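Serine/threonine protein kinase (Mycobacterium tuberculosis, PDB 4ESQ) is a membrane receptor kinase that probably phosphorylates serine and threonine residues of proteins with ATP, represented here by its extracellular sensor domain. Local coordinates at residues 24-29 with 83-87. Residues are numbered along the deposited sequence; the frame is centred on the assembly and turned at random.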
# COMPACT_ATOMS: atom_id res chain seq x y z
N MET A 24 -7.91 7.10 -10.11
CA MET A 24 -8.40 5.78 -10.53
C MET A 24 -9.28 5.81 -11.78
O MET A 24 -9.55 4.76 -12.36
CB MET A 24 -9.15 5.08 -9.38
CG MET A 24 -8.29 4.71 -8.17
SD MET A 24 -6.73 3.88 -8.58
CE MET A 24 -7.33 2.32 -9.19
N GLY A 25 -9.72 6.99 -12.20
CA GLY A 25 -10.60 7.07 -13.35
C GLY A 25 -12.04 6.75 -12.99
O GLY A 25 -12.77 6.15 -13.78
N SER A 26 -12.44 7.15 -11.79
CA SER A 26 -13.80 6.91 -11.31
C SER A 26 -14.46 8.21 -10.89
O SER A 26 -13.80 9.24 -10.79
CB SER A 26 -13.74 5.95 -10.11
OG SER A 26 -15.03 5.64 -9.62
N SER A 27 -15.76 8.17 -10.64
CA SER A 27 -16.49 9.30 -10.08
C SER A 27 -17.35 8.85 -8.91
O SER A 27 -18.19 9.62 -8.42
CB SER A 27 -17.42 9.93 -11.14
OG SER A 27 -16.68 10.61 -12.14
N SER A 28 -17.17 7.61 -8.45
CA SER A 28 -18.09 7.06 -7.46
C SER A 28 -17.43 6.22 -6.36
O SER A 28 -18.13 5.56 -5.59
CB SER A 28 -19.17 6.23 -8.15
OG SER A 28 -18.60 5.21 -8.94
N MET A 29 -16.11 6.25 -6.25
CA MET A 29 -15.45 5.49 -5.19
C MET A 29 -15.76 6.15 -3.85
O MET A 29 -15.78 7.37 -3.75
CB MET A 29 -13.94 5.39 -5.42
CG MET A 29 -13.56 4.58 -6.64
SD MET A 29 -11.79 4.61 -7.01
CE MET A 29 -11.19 3.48 -5.75
N GLU A 83 -15.18 -1.60 -9.92
CA GLU A 83 -14.14 -1.55 -10.95
C GLU A 83 -12.77 -1.17 -10.39
O GLU A 83 -11.74 -1.49 -10.99
CB GLU A 83 -14.53 -0.58 -12.07
CG GLU A 83 -15.74 -1.01 -12.90
CD GLU A 83 -15.42 -2.17 -13.84
OE1 GLU A 83 -14.28 -2.24 -14.35
OE2 GLU A 83 -16.33 -3.00 -14.07
N HIS A 84 -12.77 -0.48 -9.25
CA HIS A 84 -11.53 0.05 -8.68
C HIS A 84 -11.51 -0.13 -7.16
O HIS A 84 -12.56 -0.10 -6.51
CB HIS A 84 -11.41 1.54 -8.99
CG HIS A 84 -11.53 1.87 -10.44
ND1 HIS A 84 -12.69 2.37 -11.00
CD2 HIS A 84 -10.64 1.76 -11.46
CE1 HIS A 84 -12.51 2.56 -12.29
NE2 HIS A 84 -11.27 2.20 -12.60
N TRP A 85 -10.32 -0.31 -6.59
CA TRP A 85 -10.19 -0.52 -5.16
C TRP A 85 -8.85 0.04 -4.71
O TRP A 85 -7.83 -0.26 -5.32
CB TRP A 85 -10.26 -2.02 -4.87
CG TRP A 85 -10.30 -2.43 -3.43
CD1 TRP A 85 -11.42 -2.66 -2.67
CD2 TRP A 85 -9.18 -2.71 -2.58
NE1 TRP A 85 -11.06 -3.05 -1.40
CE2 TRP A 85 -9.69 -3.09 -1.32
CE3 TRP A 85 -7.79 -2.66 -2.76
CZ2 TRP A 85 -8.86 -3.41 -0.24
CZ3 TRP A 85 -6.97 -3.00 -1.69
CH2 TRP A 85 -7.51 -3.36 -0.45
N VAL A 86 -8.86 0.87 -3.67
CA VAL A 86 -7.62 1.47 -3.19
C VAL A 86 -7.50 1.32 -1.70
O VAL A 86 -8.45 1.61 -0.97
CB VAL A 86 -7.55 2.97 -3.55
CG1 VAL A 86 -6.46 3.69 -2.72
CG2 VAL A 86 -7.35 3.15 -5.04
N ASN A 87 -6.33 0.88 -1.24
CA ASN A 87 -6.00 0.89 0.18
C ASN A 87 -4.80 1.82 0.31
O ASN A 87 -3.72 1.53 -0.24
CB ASN A 87 -5.64 -0.52 0.66
CG ASN A 87 -5.48 -0.61 2.19
OD1 ASN A 87 -5.43 0.40 2.90
ND2 ASN A 87 -5.39 -1.83 2.70
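H84 packs its imidazole against M24, S26 and M29, where the loop after helix 17-24 lies against strand 84-92 in the antiparallel sheet of the PknH-like extracellular domain. The carbonyl O of M24 sits over one face of the ring, 3.1 Å from H84 NE2. The angle is too poor for a hydrogen bond. On the opposite face lies CB of the neighbouring E83. The M29 side chain crosses that of H84 at about a right angle. Its SD lies 3.7 Å from H84 CB and approaches the ring obliquely. Further along the strand V86 adds an apolar contact: its CG2 lies 3.6 Å from CG of M24 and 3.9 Å from CE of M29. The M24 chain bends at chi2 (-47°) and chi3 (-69°), which brings CE back to 4.1 Å from H84 CD2. V86 also touches I183 of helix 179-192. G25, the first residue past helix 17-24, has positive phi. E77 ties the two segments together: its OE2 is hydrogen-bonded to both H84 ND1 and S26 OG. The same S26 OG closes an ST turn, accepting a hydrogen bond from the backbone N of S28 at 3.1 Å, nearly straight at 170°.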